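Local coordinates for adhesion G-protein coupled receptor G6 (PDB 6V55) that is an adhesion G-protein-coupled receptor linked to myelination, whose large, calcium-binding extracellular region probably takes part in cell adhesion and in controlling receptor signalling, at residues A[484-489]-A[493-498]. Sequence-based numbering, arbitrary orientation.
Sequences TCMINR and TSFWAL. With NAG (2-acetamido-2-deoxy-beta-D-glucopyranose), chain I.
Phe495 leans across its hydrogen-bonded partner Met486 in an antiparallel hairpin, bringing CE1 to 3.6 Å from Met486 CB. Its CG sits between the backbone N and the carbonyl carbon (chi1 74°), a rotation that carries the ring over to the neighbouring strand, where the backbone N of Asn488 meets its edge. On the same face, Met486 bends at chi2 and chi3, and its CG lies 3.7 Å from Ala497 CB. The other face carries Cys485 and Trp496, a non-hydrogen-bonded pair: Cys485 CB rests over the rim of the indole at 4.2 Å from CZ3, and SG stands farther off above the six-membered ring. That sulfur is bridged to Cys449, while Trp496 NE1 bonds to Gln450 O and Arg483 makes a cation-pi contact with the indole. Backbone bonds set the register, among them Met486 N to Phe495 O at 2.9 Å and Ala497 N to Thr484 O at 3.0 Å. Near the turn, Asn488 holds CG anti to its own N (chi1 175°), and ND2 lies 3.1 Å from O7 of an N-acetylglucosamine, probably carried by Asn491 of the Asn-Tyr-Thr sequon; Asn491 OD1 accepts a weak bond from Asn488 ND2 and another bond from Thr493 OG1. Replacing Asn488 with alanine would probably leave the sugar's acetyl oxygen without this amide neighbour and deprive Asn491 OD1 of its weak amide bond, leaving the hydroxyl of Thr493 to hold it. The hairpin, consistent with a hormone-receptor-like domain, thus joins a disulfide-tied aromatic face to a face of exposed apolar side chains that becomes polar and sugar-lined at the turn.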
loop_
_atom_site.group_PDB
_atom_site.type_symbol
_atom_site.label_atom_id
_atom_site.label_comp_id
_atom_site.label_asym_id
_atom_site.label_seq_id
_atom_site.Cartn_x
_atom_site.Cartn_y
_atom_site.Cartn_z
ATOM N N THR A 484 -21.060 -2.235 8.283
ATOM C CA THR A 484 -21.653 -1.373 7.265
ATOM C C THR A 484 -21.510 0.088 7.667
ATOM O O THR A 484 -21.781 0.451 8.818
ATOM C CB THR A 484 -23.127 -1.725 7.038
ATOM O OG1 THR A 484 -23.232 -3.121 6.744
ATOM C CG2 THR A 484 -23.709 -0.947 5.853
ATOM N N CYS A 485 -21.046 0.906 6.725
ATOM C CA CYS A 485 -21.040 2.363 6.828
ATOM C C CYS A 485 -22.440 2.873 6.474
ATOM O O CYS A 485 -22.809 2.920 5.297
ATOM C CB CYS A 485 -19.984 2.932 5.883
ATOM S SG CYS A 485 -19.796 4.722 5.949
ATOM N N MET A 486 -23.220 3.282 7.487
ATOM C CA MET A 486 -24.626 3.668 7.344
ATOM C C MET A 486 -24.800 5.184 7.273
ATOM O O MET A 486 -23.935 5.954 7.695
ATOM C CB MET A 486 -25.456 3.154 8.520
ATOM C CG MET A 486 -25.253 1.713 8.835
ATOM S SD MET A 486 -26.613 0.701 8.263
ATOM C CE MET A 486 -27.935 1.285 9.329
ATOM N N ILE A 487 -25.973 5.606 6.792
ATOM C CA ILE A 487 -26.369 7.015 6.774
ATOM C C ILE A 487 -27.371 7.290 7.892
ATOM O O ILE A 487 -28.478 6.728 7.905
ATOM C CB ILE A 487 -26.970 7.414 5.429
ATOM C CG1 ILE A 487 -25.900 7.316 4.368
ATOM C CG2 ILE A 487 -27.531 8.821 5.494
ATOM C CD1 ILE A 487 -26.481 7.250 3.062
ATOM N N ASN A 488 -26.983 8.166 8.818
ATOM C CA ASN A 488 -27.909 8.700 9.807
ATOM C C ASN A 488 -28.905 9.610 9.099
ATOM O O ASN A 488 -28.547 10.699 8.649
ATOM C CB ASN A 488 -27.147 9.466 10.880
ATOM C CG ASN A 488 -28.064 10.137 11.850
ATOM O OD1 ASN A 488 -29.049 9.547 12.280
ATOM N ND2 ASN A 488 -27.761 11.378 12.200
ATOM N N ARG A 489 -30.169 9.200 9.011
ATOM C CA ARG A 489 -31.152 9.993 8.283
ATOM C C ARG A 489 -31.818 11.063 9.148
ATOM O O ARG A 489 -32.981 11.406 8.903
ATOM C CB ARG A 489 -32.195 9.077 7.649
ATOM C CG ARG A 489 -31.569 8.134 6.652
ATOM C CD ARG A 489 -32.575 7.417 5.780
ATOM N NE ARG A 489 -31.889 6.746 4.681
ATOM C CZ ARG A 489 -31.793 7.250 3.457
ATOM N NH1 ARG A 489 -32.361 8.425 3.187
ATOM N NH2 ARG A 489 -31.143 6.580 2.506
ATOM N N THR A 493 -25.341 12.668 8.225
ATOM C CA THR A 493 -23.940 12.320 8.396
ATOM C C THR A 493 -23.834 10.804 8.419
ATOM O O THR A 493 -24.827 10.106 8.646
ATOM C CB THR A 493 -23.391 12.881 9.705
ATOM O OG1 THR A 493 -24.122 12.301 10.799
ATOM C CG2 THR A 493 -23.550 14.402 9.739
ATOM N N SER A 494 -22.626 10.288 8.203
ATOM C CA SER A 494 -22.423 8.850 8.176
ATOM C C SER A 494 -21.806 8.346 9.478
ATOM O O SER A 494 -21.127 9.082 10.207
ATOM C CB SER A 494 -21.522 8.455 7.021
ATOM O OG SER A 494 -20.263 9.068 7.199
ATOM N N PHE A 495 -22.038 7.065 9.758
ATOM C CA PHE A 495 -21.537 6.455 10.979
ATOM C C PHE A 495 -21.340 4.964 10.738
ATOM O O PHE A 495 -22.066 4.345 9.952
ATOM C CB PHE A 495 -22.486 6.698 12.161
ATOM C CG PHE A 495 -23.751 5.874 12.116
ATOM C CD1 PHE A 495 -24.805 6.244 11.293
ATOM C CD2 PHE A 495 -23.905 4.743 12.919
ATOM C CE1 PHE A 495 -25.981 5.493 11.256
ATOM C CE2 PHE A 495 -25.080 3.981 12.871
ATOM C CZ PHE A 495 -26.107 4.357 12.043
ATOM N N TRP A 496 -20.377 4.386 11.447
ATOM C CA TRP A 496 -20.224 2.942 11.424
ATOM C C TRP A 496 -21.319 2.291 12.252
ATOM O O TRP A 496 -21.437 2.554 13.454
ATOM C CB TRP A 496 -18.876 2.533 12.004
ATOM C CG TRP A 496 -17.695 2.486 11.072
ATOM C CD1 TRP A 496 -16.527 3.188 11.211
ATOM C CD2 TRP A 496 -17.527 1.652 9.903
ATOM N NE1 TRP A 496 -15.660 2.864 10.194
ATOM C CE2 TRP A 496 -16.243 1.929 9.376
ATOM C CE3 TRP A 496 -18.344 0.718 9.238
ATOM C CZ2 TRP A 496 -15.752 1.305 8.216
ATOM C CZ3 TRP A 496 -17.852 0.090 8.091
ATOM C CH2 TRP A 496 -16.568 0.395 7.591
ATOM N N ALA A 497 -22.066 1.372 11.640
ATOM C CA ALA A 497 -22.886 0.447 12.417
ATOM C C ALA A 497 -22.023 -0.545 13.202
ATOM O O ALA A 497 -20.791 -0.600 13.081
ATOM C CB ALA A 497 -23.837 -0.339 11.522
ATOM N N LEU A 498 -22.702 -1.357 14.003
ATOM C CA LEU A 498 -22.036 -2.378 14.789
ATOM C C LEU A 498 -21.533 -3.502 13.885
ATOM O O LEU A 498 -22.174 -3.827 12.877
ATOM C CB LEU A 498 -22.996 -2.941 15.819
ATOM C CG LEU A 498 -23.071 -2.251 17.176
ATOM C CD1 LEU A 498 -24.009 -3.077 18.010
ATOM C CD2 LEU A 498 -21.697 -2.114 17.871
HETATM C C1 NAG I . -25.325 14.636 14.297
HETATM C C2 NAG I . -25.860 13.395 15.054
HETATM C C3 NAG I . -24.924 13.041 16.227
HETATM C C4 NAG I . -23.469 12.929 15.770
HETATM C C5 NAG I . -23.044 14.190 15.004
HETATM C C6 NAG I . -21.636 14.121 14.446
HETATM C C7 NAG I . -28.193 12.754 15.596
HETATM C C8 NAG I . -29.522 13.261 16.081
HETATM N N2 NAG I . -27.214 13.665 15.524
HETATM O O3 NAG I . -25.335 11.819 16.829
HETATM O O4 NAG I . -22.612 12.715 16.889
HETATM O O5 NAG I . -23.934 14.410 13.892
HETATM O O6 NAG I . -21.606 14.233 13.027
HETATM O O7 NAG I . -28.014 11.572 15.300
#